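Local coordinates for N-acetylneuraminate lyase (Peptoclostridium difficile, PDB 4WOZ), which is a lyase of the dihydrodipicolinate synthetase family, folded as a TIM barrel and assembled here with four chains, at residues I41-I45 and D46-V50; F181-L184 and E185-K189; H247-N250 and D251-D255; K284-D288 and E289-R293. One frame throughout, in Å; residues are numbered along the deposited sequence.

Contact 1. Residues I41-I45 and D46-V50; sequences IRHNI and DVCKV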
loop_
_atom_site.group_PDB
_atom_site.type_symbol
_atom_site.label_atom_id
_atom_site.label_comp_id
_atom_site.label_asym_id
_atom_site.label_seq_id
_atom_site.Cartn_x
_atom_site.Cartn_y
_atom_site.Cartn_z
ATOM N N ILE A 41 12.797 -24.612 -24.873
ATOM C CA ILE A 41 11.656 -25.515 -24.945
ATOM C C ILE A 41 12.099 -26.968 -24.772
ATOM O O ILE A 41 11.566 -27.695 -23.939
ATOM C CB ILE A 41 10.936 -25.359 -26.294
ATOM C CG1 ILE A 41 10.350 -23.949 -26.393
ATOM C CG2 ILE A 41 9.854 -26.438 -26.449
ATOM C CD1 ILE A 41 9.726 -23.627 -27.734
ATOM N N ARG A 42 13.081 -27.377 -25.569
ATOM C CA ARG A 42 13.615 -28.736 -25.514
ATOM C C ARG A 42 14.170 -29.058 -24.131
ATOM O O ARG A 42 14.053 -30.185 -23.648
ATOM C CB ARG A 42 14.722 -28.901 -26.561
ATOM C CG ARG A 42 14.219 -29.093 -27.985
ATOM C CD ARG A 42 14.322 -30.556 -28.401
ATOM N NE ARG A 42 13.510 -31.449 -27.575
ATOM C CZ ARG A 42 12.204 -31.632 -27.733
ATOM N NH1 ARG A 42 11.550 -30.985 -28.688
ATOM N NH2 ARG A 42 11.553 -32.479 -26.948
ATOM N N HIS A 43 14.782 -28.059 -23.503
ATOM C CA HIS A 43 15.361 -28.222 -22.176
ATOM C C HIS A 43 14.267 -28.520 -21.153
ATOM O O HIS A 43 14.418 -29.400 -20.300
ATOM C CB HIS A 43 16.116 -26.953 -21.784
ATOM C CG HIS A 43 16.740 -27.013 -20.426
ATOM N ND1 HIS A 43 17.818 -27.821 -20.135
ATOM C CD2 HIS A 43 16.446 -26.353 -19.280
ATOM C CE1 HIS A 43 18.162 -27.655 -18.870
ATOM N NE2 HIS A 43 17.344 -26.770 -18.330
ATOM N N ASN A 44 13.162 -27.788 -21.245
ATOM C CA ASN A 44 12.047 -27.988 -20.325
ATOM C C ASN A 44 11.410 -29.365 -20.487
ATOM O O ASN A 44 11.010 -29.987 -19.509
ATOM C CB ASN A 44 10.979 -26.904 -20.523
ATOM C CG ASN A 44 11.274 -25.646 -19.732
ATOM O OD1 ASN A 44 11.388 -25.682 -18.508
ATOM N ND2 ASN A 44 11.395 -24.525 -20.425
ATOM N N ILE A 45 11.322 -29.842 -21.724
ATOM C CA ILE A 45 10.721 -31.146 -21.985
ATOM C C ILE A 45 11.646 -32.307 -21.629
ATOM O O ILE A 45 11.278 -33.207 -20.872
ATOM C CB ILE A 45 10.338 -31.300 -23.474
ATOM C CG1 ILE A 45 9.339 -30.217 -23.870
ATOM C CG2 ILE A 45 9.734 -32.701 -23.727
ATOM C CD1 ILE A 45 9.054 -30.178 -25.350
ATOM N N ASP A 46 12.859 -32.268 -22.167
ATOM C CA ASP A 46 13.813 -33.347 -21.970
ATOM C C ASP A 46 14.638 -33.352 -20.690
ATOM O O ASP A 46 15.058 -34.418 -20.234
ATOM C CB ASP A 46 14.745 -33.411 -23.183
ATOM C CG ASP A 46 13.985 -33.425 -24.494
ATOM O OD1 ASP A 46 12.911 -34.060 -24.547
ATOM O OD2 ASP A 46 14.462 -32.812 -25.476
ATOM N N VAL A 47 14.874 -32.184 -20.102
ATOM C CA VAL A 47 15.676 -32.139 -18.888
ATOM C C VAL A 47 14.848 -31.849 -17.646
ATOM O O VAL A 47 14.973 -32.549 -16.640
ATOM C CB VAL A 47 16.800 -31.086 -18.991
ATOM C CG1 VAL A 47 17.708 -31.188 -17.774
ATOM C CG2 VAL A 47 17.596 -31.296 -20.274
ATOM N N CYS A 48 14.009 -30.819 -17.716
ATOM C CA CYS A 48 13.159 -30.449 -16.590
ATOM C C CYS A 48 12.001 -31.422 -16.433
ATOM O O CYS A 48 11.481 -31.593 -15.336
ATOM C CB CYS A 48 12.616 -29.034 -16.775
ATOM S SG CYS A 48 13.901 -27.777 -16.866
ATOM N N LYS A 49 11.601 -32.060 -17.530
ATOM C CA LYS A 49 10.498 -33.024 -17.499
ATOM C C LYS A 49 9.178 -32.434 -16.990
ATOM O O LYS A 49 8.469 -33.070 -16.209
ATOM C CB LYS A 49 10.873 -34.228 -16.627
ATOM C CG LYS A 49 11.870 -35.203 -17.254
ATOM C CD LYS A 49 11.270 -35.919 -18.458
ATOM C CE LYS A 49 12.096 -37.141 -18.873
ATOM N NZ LYS A 49 13.492 -36.826 -19.301
ATOM N N VAL A 50 8.844 -31.221 -17.417
ATOM C CA VAL A 50 7.593 -30.622 -16.979
ATOM C C VAL A 50 6.427 -31.244 -17.748
ATOM O O VAL A 50 6.621 -31.878 -18.786
ATOM C CB VAL A 50 7.587 -29.085 -17.188
ATOM C CG1 VAL A 50 8.579 -28.429 -16.237
ATOM C CG2 VAL A 50 7.935 -28.751 -18.624
HETATM O O HOH W 1 8.452 -33.537 -19.975
#
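Arg-42 and Asp-46 join one turn apart near the C-terminal end of helix 34-48, the connecting helix of a beta-alpha-beta unit in the TIM barrel, and their salt bridge illustrates how an i to i+4 pair can lock together. The guanidinium comes side-on: NE reaches Asp-46 OD2 at 2.7 Å and NH2 reaches OD1 at 3.2 Å, one nitrogen to each oxygen. Both oxygens lie in the guanidinium plane, while the two flat groups are turned 28° apart. Bends at chi2 and chi3 fold the arginine back onto its own helix, and its outer nitrogens are also bridged to Glu-80 and Glu-84.

A different pattern holds the neighbouring side of the helix. The His-43 ring, with CG anti to the backbone N (chi1 179°), meets two residues obliquely: Val-47 CG2 lies 3.5 Å from ND1, and Cys-48 SG stands 4.3 Å from the ring centroid. Here the helix widens into a pi-type turn, and His-43 O accepts from both Val-47 N and Cys-48 N. Lys-49, the first residue beyond the helix, has positive phi; its NZ turns back to Asp-46 O at 3.0 Å. One water donates to both Ile-45 O and Val-50 O, at 3.0 and 2.7 Å.

Contact 2. Residues F181-L184 and E185-K189; sequences FYLL and ERMRK
Glu-185 begins the second turn of helix 181-190 by donating its backbone N to Phe-181 O at 3.0 Å, the first of four consecutive i to i+4 bonds in this connecting helix of a TIM-barrel beta-alpha-beta unit. Its carboxylate, with CG anti to the backbone N (chi1 178°) and a bend at chi2, swings alongside the next residue and presents OE1 near the edge of the Tyr-182 ring, 4.4 Å from CD1. His-247 and Asn-250 of the second subunit also bind this carboxylate.

Arg-186 follows, bent at chi2 and chi3 so that its guanidinium meets Glu-185 side-on. NE takes OE1 at 2.8 Å and NH2 takes OE2 at 3.0 Å, the latter along the syn lone pair, which fixes the rotation of both flat groups. One turn back along the same side, the Tyr-182 ring is approached obliquely by Arg-186 CG, 3.8 Å from CE1; ring and guanidinium planes are 29° apart. The tyrosine hydroxyl bonds to Thr-254 and Arg-186 NH1 is bridged to Asp-251, both of the second subunit, so this side faces the subunit interface.

Met-187 lies beside Leu-183, pointing the same way, their CG atoms 4.1 Å apart, and both pack against Leu-159 of helix 159-165. The Arg-188 guanidinium bonds to the backbone carbonyls of Phe-191 and Lys-194 and forms a salt bridge with Asp-213, while its backbone N meets Leu-184 O at 3.0 Å.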
loop_
_atom_site.group_PDB
_atom_site.type_symbol
_atom_site.label_atom_id
_atom_site.label_comp_id
_atom_site.label_asym_id
_atom_site.label_seq_id
_atom_site.Cartn_x
_atom_site.Cartn_y
_atom_site.Cartn_z
ATOM N N PHE A 181 -3.057 -17.261 1.352
ATOM C CA PHE A 181 -3.459 -18.648 1.510
ATOM C C PHE A 181 -4.839 -18.828 2.116
ATOM O O PHE A 181 -5.400 -19.921 2.076
ATOM C CB PHE A 181 -2.405 -19.411 2.305
ATOM C CG PHE A 181 -1.135 -19.642 1.536
ATOM C CD1 PHE A 181 -0.330 -18.572 1.160
ATOM C CD2 PHE A 181 -0.756 -20.925 1.164
ATOM C CE1 PHE A 181 0.842 -18.780 0.423
ATOM C CE2 PHE A 181 0.411 -21.147 0.428
ATOM C CZ PHE A 181 1.210 -20.072 0.058
ATOM N N TYR A 182 -5.390 -17.759 2.679
ATOM C CA TYR A 182 -6.737 -17.819 3.234
ATOM C C TYR A 182 -7.658 -17.917 2.013
ATOM O O TYR A 182 -8.487 -18.819 1.922
ATOM C CB TYR A 182 -7.032 -16.553 4.052
ATOM C CG TYR A 182 -8.445 -16.436 4.598
ATOM C CD1 TYR A 182 -9.258 -17.556 4.769
ATOM C CD2 TYR A 182 -8.964 -15.191 4.953
ATOM C CE1 TYR A 182 -10.559 -17.437 5.279
ATOM C CE2 TYR A 182 -10.254 -15.060 5.465
ATOM C CZ TYR A 182 -11.046 -16.184 5.624
ATOM O OH TYR A 182 -12.319 -16.042 6.124
ATOM N N LEU A 183 -7.483 -16.998 1.065
ATOM C CA LEU A 183 -8.280 -16.993 -0.161
ATOM C C LEU A 183 -8.047 -18.268 -0.971
ATOM O O LEU A 183 -8.972 -18.806 -1.584
ATOM C CB LEU A 183 -7.925 -15.779 -1.026
ATOM C CG LEU A 183 -8.674 -15.679 -2.360
ATOM C CD1 LEU A 183 -10.160 -15.490 -2.107
ATOM C CD2 LEU A 183 -8.134 -14.516 -3.174
ATOM N N LEU A 184 -6.808 -18.751 -0.985
ATOM C CA LEU A 184 -6.497 -19.962 -1.737
ATOM C C LEU A 184 -7.291 -21.147 -1.187
ATOM O O LEU A 184 -7.901 -21.911 -1.944
ATOM C CB LEU A 184 -4.993 -20.256 -1.678
ATOM C CG LEU A 184 -4.527 -21.536 -2.385
ATOM C CD1 LEU A 184 -5.066 -21.571 -3.810
ATOM C CD2 LEU A 184 -2.999 -21.594 -2.390
ATOM N N GLU A 185 -7.276 -21.292 0.132
ATOM C CA GLU A 185 -7.995 -22.364 0.812
ATOM C C GLU A 185 -9.494 -22.238 0.523
ATOM O O GLU A 185 -10.168 -23.236 0.261
ATOM C CB GLU A 185 -7.730 -22.272 2.318
ATOM C CG GLU A 185 -8.450 -23.282 3.186
ATOM C CD GLU A 185 -9.894 -22.903 3.453
ATOM O OE1 GLU A 185 -10.171 -21.696 3.600
ATOM O OE2 GLU A 185 -10.745 -23.812 3.525
ATOM N N ARG A 186 -9.998 -21.009 0.575
ATOM C CA ARG A 186 -11.409 -20.732 0.309
ATOM C C ARG A 186 -11.756 -21.111 -1.128
ATOM O O ARG A 186 -12.808 -21.696 -1.389
ATOM C CB ARG A 186 -11.715 -19.248 0.534
ATOM C CG ARG A 186 -11.748 -18.801 1.988
ATOM C CD ARG A 186 -12.975 -19.345 2.742
ATOM N NE ARG A 186 -12.776 -20.699 3.258
ATOM C CZ ARG A 186 -13.721 -21.418 3.857
ATOM N NH1 ARG A 186 -14.940 -20.915 4.019
ATOM N NH2 ARG A 186 -13.453 -22.644 4.289
ATOM N N MET A 187 -10.865 -20.775 -2.058
ATOM C CA MET A 187 -11.070 -21.105 -3.467
ATOM C C MET A 187 -11.145 -22.621 -3.686
ATOM O O MET A 187 -12.019 -23.113 -4.407
ATOM C CB MET A 187 -9.930 -20.529 -4.316
ATOM C CG MET A 187 -9.929 -19.009 -4.456
ATOM S SD MET A 187 -11.140 -18.416 -5.655
ATOM C CE MET A 187 -10.216 -18.609 -7.175
ATOM N N ARG A 188 -10.223 -23.356 -3.063
ATOM C CA ARG A 188 -10.167 -24.817 -3.194
ATOM C C ARG A 188 -11.469 -25.459 -2.719
ATOM O O ARG A 188 -12.043 -26.319 -3.388
ATOM C CB ARG A 188 -8.990 -25.366 -2.372
ATOM C CG ARG A 188 -8.880 -26.896 -2.309
ATOM C CD ARG A 188 -8.511 -27.497 -3.656
ATOM N NE ARG A 188 -9.542 -27.252 -4.664
ATOM C CZ ARG A 188 -9.361 -27.391 -5.974
ATOM N NH1 ARG A 188 -8.183 -27.782 -6.456
ATOM N NH2 ARG A 188 -10.356 -27.119 -6.810
ATOM N N LYS A 189 -11.924 -25.017 -1.555
ATOM C CA LYS A 189 -13.140 -25.518 -0.936
ATOM C C LYS A 189 -14.408 -25.064 -1.672
ATOM O O LYS A 189 -15.356 -25.836 -1.825
ATOM C CB LYS A 189 -13.170 -25.056 0.530
ATOM C CG LYS A 189 -14.356 -25.529 1.355
ATOM C CD LYS A 189 -15.466 -24.485 1.385
ATOM C CE LYS A 189 -16.591 -24.908 2.317
ATOM N NZ LYS A 189 -17.671 -23.884 2.374
#

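Contact 3. Residues H247-N250 and D251-D255; sequences HVTN and DLITD
His-247 O and Asp-251 N meet at 3.0 Å in the middle of helix 239-259, one of the helices following the last strand of the TIM barrel; the segment illustrates how a regular helix can serve two environments at once. Asp-251 carries its carboxylate back along the helix beside this same carbonyl, and OD1 goes on to Arg-186 and Lys-189 of the second subunit.

Val-248, the next residue, takes part through its backbone: its O accepts from Leu-252 N at 3.1 Å and, weakly, from Asp-251 N. Thr-249 makes the first apolar side-chain touch. OG1 stands beside the backbone N (chi1 -74°), which puts CG2 anti to that nitrogen and alongside Ile-253, where it touches CD1 at 3.6 Å. The hydroxyl is used otherwise, bonding to Val-245 O and to Asn-223 of helix 220-235.

Asn-250 runs beside Ile-253 too, OD1 standing 3.8 Å from CD1 and accepting from Gln-246 NE2, while ND2 reaches Glu-185 of the second subunit and Glu-202 O of its own chain. Its carbonyl oxygen is gripped twice by Thr-254, which also touches the bound 2-(acetylamino)-2-deoxy-D-mannose and whose OG1 is hydrogen-bonded to the Tyr-182 hydroxyl of the second subunit. Thr-254 N at 2.8 Å and OG1 at 2.6 Å both donate to Asn-250 O, arriving from opposite faces of the carbonyl plane.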
loop_
_atom_site.group_PDB
_atom_site.type_symbol
_atom_site.label_atom_id
_atom_site.label_comp_id
_atom_site.label_asym_id
_atom_site.label_seq_id
_atom_site.Cartn_x
_atom_site.Cartn_y
_atom_site.Cartn_z
ATOM N N HIS A 247 13.525 -25.856 0.840
ATOM C CA HIS A 247 14.555 -25.030 1.464
ATOM C C HIS A 247 15.653 -24.729 0.453
ATOM O O HIS A 247 16.064 -23.581 0.302
ATOM C CB HIS A 247 15.175 -25.729 2.680
ATOM C CG HIS A 247 14.376 -25.590 3.938
ATOM N ND1 HIS A 247 13.647 -24.460 4.237
ATOM C CD2 HIS A 247 14.237 -26.418 5.000
ATOM C CE1 HIS A 247 13.095 -24.597 5.429
ATOM N NE2 HIS A 247 13.439 -25.776 5.914
ATOM N N VAL A 248 16.133 -25.766 -0.235
ATOM C CA VAL A 248 17.178 -25.578 -1.237
ATOM C C VAL A 248 16.627 -24.741 -2.391
ATOM O O VAL A 248 17.309 -23.866 -2.928
ATOM C CB VAL A 248 17.686 -26.929 -1.784
ATOM C CG1 VAL A 248 18.717 -26.692 -2.894
ATOM C CG2 VAL A 248 18.300 -27.748 -0.648
ATOM N N THR A 249 15.381 -25.003 -2.768
ATOM C CA THR A 249 14.756 -24.254 -3.846
ATOM C C THR A 249 14.702 -22.762 -3.520
ATOM O O THR A 249 14.970 -21.921 -4.382
ATOM C CB THR A 249 13.322 -24.766 -4.121
ATOM O OG1 THR A 249 13.388 -26.023 -4.806
ATOM C CG2 THR A 249 12.556 -23.781 -4.981
ATOM N N ASN A 250 14.361 -22.436 -2.280
ATOM C CA ASN A 250 14.266 -21.045 -1.865
ATOM C C ASN A 250 15.636 -20.389 -1.690
ATOM O O ASN A 250 15.754 -19.174 -1.831
ATOM C CB ASN A 250 13.411 -20.935 -0.596
ATOM C CG ASN A 250 11.921 -21.093 -0.898
ATOM O OD1 ASN A 250 11.551 -21.533 -1.982
ATOM N ND2 ASN A 250 11.071 -20.737 0.053
ATOM N N ASP A 251 16.663 -21.185 -1.390
ATOM C CA ASP A 251 18.016 -20.641 -1.284
ATOM C C ASP A 251 18.365 -20.145 -2.681
ATOM O O ASP A 251 18.937 -19.072 -2.855
ATOM C CB ASP A 251 19.034 -21.717 -0.902
ATOM C CG ASP A 251 18.965 -22.099 0.545
ATOM O OD1 ASP A 251 18.618 -21.230 1.369
ATOM O OD2 ASP A 251 19.279 -23.267 0.865
ATOM N N LEU A 252 18.021 -20.960 -3.674
ATOM C CA LEU A 252 18.262 -20.646 -5.077
ATOM C C LEU A 252 17.447 -19.434 -5.520
ATOM O O LEU A 252 17.974 -18.521 -6.156
ATOM C CB LEU A 252 17.895 -21.849 -5.953
ATOM C CG LEU A 252 17.704 -21.593 -7.450
ATOM C CD1 LEU A 252 19.033 -21.210 -8.092
ATOM C CD2 LEU A 252 17.145 -22.848 -8.111
ATOM N N ILE A 253 16.155 -19.441 -5.199
ATOM C CA ILE A 253 15.275 -18.338 -5.567
ATOM C C ILE A 253 15.742 -17.046 -4.906
ATOM O O ILE A 253 15.669 -15.968 -5.499
ATOM C CB ILE A 253 13.813 -18.629 -5.146
ATOM C CG1 ILE A 253 13.219 -19.707 -6.064
ATOM C CG2 ILE A 253 12.989 -17.344 -5.201
ATOM C CD1 ILE A 253 11.919 -20.325 -5.555
ATOM N N THR A 254 16.223 -17.159 -3.677
ATOM C CA THR A 254 16.703 -15.995 -2.962
ATOM C C THR A 254 17.910 -15.395 -3.685
ATOM O O THR A 254 17.982 -14.179 -3.886
ATOM C CB THR A 254 17.093 -16.362 -1.518
ATOM O OG1 THR A 254 15.925 -16.795 -0.802
ATOM C CG2 THR A 254 17.696 -15.164 -0.812
ATOM N N ASP A 255 18.856 -16.246 -4.073
ATOM C CA ASP A 255 20.049 -15.775 -4.771
ATOM C C ASP A 255 19.704 -15.189 -6.129
ATOM O O ASP A 255 20.265 -14.166 -6.536
ATOM C CB ASP A 255 21.064 -16.908 -4.936
ATOM C CG ASP A 255 21.718 -17.295 -3.628
ATOM O OD1 ASP A 255 21.760 -16.442 -2.718
ATOM O OD2 ASP A 255 22.200 -18.439 -3.508
#

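Contact 4. Residues K284-D288 and E289-R293; sequences KEATD and EMKSR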
loop_
_atom_site.group_PDB
_atom_site.type_symbol
_atom_site.label_atom_id
_atom_site.label_comp_id
_atom_site.label_asym_id
_atom_site.label_seq_id
_atom_site.Cartn_x
_atom_site.Cartn_y
_atom_site.Cartn_z
ATOM N N LYS A 284 18.181 -4.529 -17.723
ATOM C CA LYS A 284 19.627 -4.425 -17.872
ATOM C C LYS A 284 20.366 -5.671 -18.336
ATOM O O LYS A 284 20.022 -6.799 -17.983
ATOM C CB LYS A 284 20.259 -3.957 -16.561
ATOM C CG LYS A 284 20.382 -5.053 -15.514
ATOM C CD LYS A 284 21.021 -4.538 -14.234
ATOM C CE LYS A 284 20.135 -3.508 -13.556
ATOM N NZ LYS A 284 20.681 -3.086 -12.244
ATOM N N GLU A 285 21.398 -5.439 -19.137
ATOM C CA GLU A 285 22.246 -6.510 -19.621
ATOM C C GLU A 285 23.027 -6.874 -18.362
ATOM O O GLU A 285 23.358 -5.993 -17.570
ATOM C CB GLU A 285 23.189 -5.971 -20.695
ATOM C CG GLU A 285 23.944 -7.030 -21.469
ATOM C CD GLU A 285 24.988 -6.427 -22.390
ATOM O OE1 GLU A 285 24.650 -5.488 -23.146
ATOM O OE2 GLU A 285 26.143 -6.893 -22.360
ATOM N N ALA A 286 23.310 -8.155 -18.160
ATOM C CA ALA A 286 24.043 -8.572 -16.968
ATOM C C ALA A 286 25.438 -7.955 -16.919
ATOM O O ALA A 286 26.147 -7.924 -17.921
ATOM C CB ALA A 286 24.148 -10.095 -16.921
ATOM N N THR A 287 25.820 -7.458 -15.750
ATOM C CA THR A 287 27.139 -6.868 -15.573
ATOM C C THR A 287 28.123 -7.998 -15.300
ATOM O O THR A 287 27.720 -9.144 -15.098
ATOM C CB THR A 287 27.182 -5.934 -14.363
ATOM O OG1 THR A 287 26.990 -6.706 -13.169
ATOM C CG2 THR A 287 26.094 -4.875 -14.464
ATOM N N ASP A 288 29.413 -7.683 -15.299
ATOM C CA ASP A 288 30.419 -8.694 -15.021
ATOM C C ASP A 288 30.181 -9.276 -13.626
ATOM O O ASP A 288 30.287 -10.483 -13.425
ATOM C CB ASP A 288 31.823 -8.090 -15.119
ATOM C CG ASP A 288 32.294 -7.941 -16.557
ATOM O OD1 ASP A 288 31.566 -7.333 -17.374
ATOM O OD2 ASP A 288 33.398 -8.432 -16.872
ATOM N N GLU A 289 29.849 -8.417 -12.666
ATOM C CA GLU A 289 29.586 -8.868 -11.301
ATOM C C GLU A 289 28.389 -9.815 -11.277
ATOM O O GLU A 289 28.413 -10.847 -10.609
ATOM C CB GLU A 289 29.309 -7.680 -10.380
ATOM C CG GLU A 289 30.527 -6.822 -10.070
ATOM C CD GLU A 289 31.172 -6.240 -11.317
ATOM O OE1 GLU A 289 30.457 -5.600 -12.121
ATOM O OE2 GLU A 289 32.399 -6.417 -11.486
ATOM N N MET A 290 27.339 -9.453 -12.007
ATOM C CA MET A 290 26.148 -10.288 -12.073
ATOM C C MET A 290 26.480 -11.633 -12.719
ATOM O O MET A 290 25.982 -12.678 -12.295
ATOM C CB MET A 290 25.052 -9.571 -12.867
ATOM C CG MET A 290 24.433 -8.399 -12.111
ATOM S SD MET A 290 23.317 -7.390 -13.095
ATOM C CE MET A 290 22.044 -8.582 -13.519
ATOM N N LYS A 291 27.334 -11.599 -13.739
ATOM C CA LYS A 291 27.725 -12.812 -14.444
ATOM C C LYS A 291 28.531 -13.772 -13.574
ATOM O O LYS A 291 28.305 -14.981 -13.615
ATOM C CB LYS A 291 28.504 -12.458 -15.716
ATOM C CG LYS A 291 27.639 -11.811 -16.793
ATOM C CD LYS A 291 28.411 -11.533 -18.081
ATOM C CE LYS A 291 27.485 -10.937 -19.140
ATOM N NZ LYS A 291 28.188 -10.528 -20.395
ATOM N N SER A 292 29.468 -13.253 -12.787
ATOM C CA SER A 292 30.253 -14.134 -11.931
ATOM C C SER A 292 29.365 -14.624 -10.786
ATOM O O SER A 292 29.527 -15.735 -10.298
ATOM C CB SER A 292 31.488 -13.413 -11.381
ATOM O OG SER A 292 31.131 -12.377 -10.489
ATOM N N ARG A 293 28.418 -13.794 -10.361
ATOM C CA ARG A 293 27.513 -14.203 -9.292
ATOM C C ARG A 293 26.611 -15.330 -9.792
ATOM O O ARG A 293 26.383 -16.309 -9.087
ATOM C CB ARG A 293 26.656 -13.025 -8.821
ATOM C CG ARG A 293 25.570 -13.412 -7.825
ATOM C CD ARG A 293 26.148 -14.165 -6.632
ATOM N NE ARG A 293 25.120 -14.561 -5.669
ATOM C CZ ARG A 293 25.362 -15.283 -4.579
ATOM N NH1 ARG A 293 26.596 -15.691 -4.312
ATOM N NH2 ARG A 293 24.373 -15.594 -3.749
#
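Thr-287 caps the start of helix 288-301, and with Met-290 it forms a capping box, a worked case of how a helix can satisfy an amide of its first turn. The polar bonds come first. Thr-287 OG1, placed between its own backbone N and carbonyl carbon (chi1 66°), accepts from Met-290 N at 3.0 Å in a nearly straight bond of 163°. In return the methionine crosses the threonine at about a right angle, and SD takes a weak bond from Thr-287 N at 3.6 Å. The helix then proceeds regularly, with Lys-291 N on Thr-287 O at 2.8 Å and Ser-292 N on Asp-288 O. Ser-292 OG curls back to donate to Glu-289 O, on the same face of the carbonyl as Arg-293 N.

Apolar touches fill in around the cap. Ala-286 CB lies 4.2 Å from Met-290 CB and 3.9 Å from CG of the extended Lys-291 chain. Lys-284 lays its CD against Met-290 SD at 3.8 Å, while its NZ departs to Glu-127 and Asp-125 of the third subunit. Apart from these, Lys-291 CE makes a van der Waals contact with the carbonyl oxygen Ala-286 O at 3.5 Å.

Charges here are loosely grouped: Lys-291 NZ stands 4.6 Å from Glu-285 OE2, without contact. The whole cap lies at the surface, resting on helix 261-271, where Ala-286 meets Leu-267 and Met-290 meets Gln-263.

In the fold
All four contacts are turns within or at the ends of single helices, yet place alters their chemistry. Contacts 1 and 2 belong to beta-alpha-beta units of the barrel, whereas contact 3 lies on a helix, and contact 4 at the loop-to-helix start of another, both after the last strand. Contact 1 is partly buried and untouched by other subunits. Contacts 2 and 3 are buried, and their polar sides pair with each other between subunits, although within one chain their nearest atoms are about 10 Å apart. Contact 4 is a surface cap, ruled by backbone amides and aliphatic touches. A salt bridge from Asp-255 OD1 to Arg-293 NH2, 2.9 Å, ties contact 3 to contact 4.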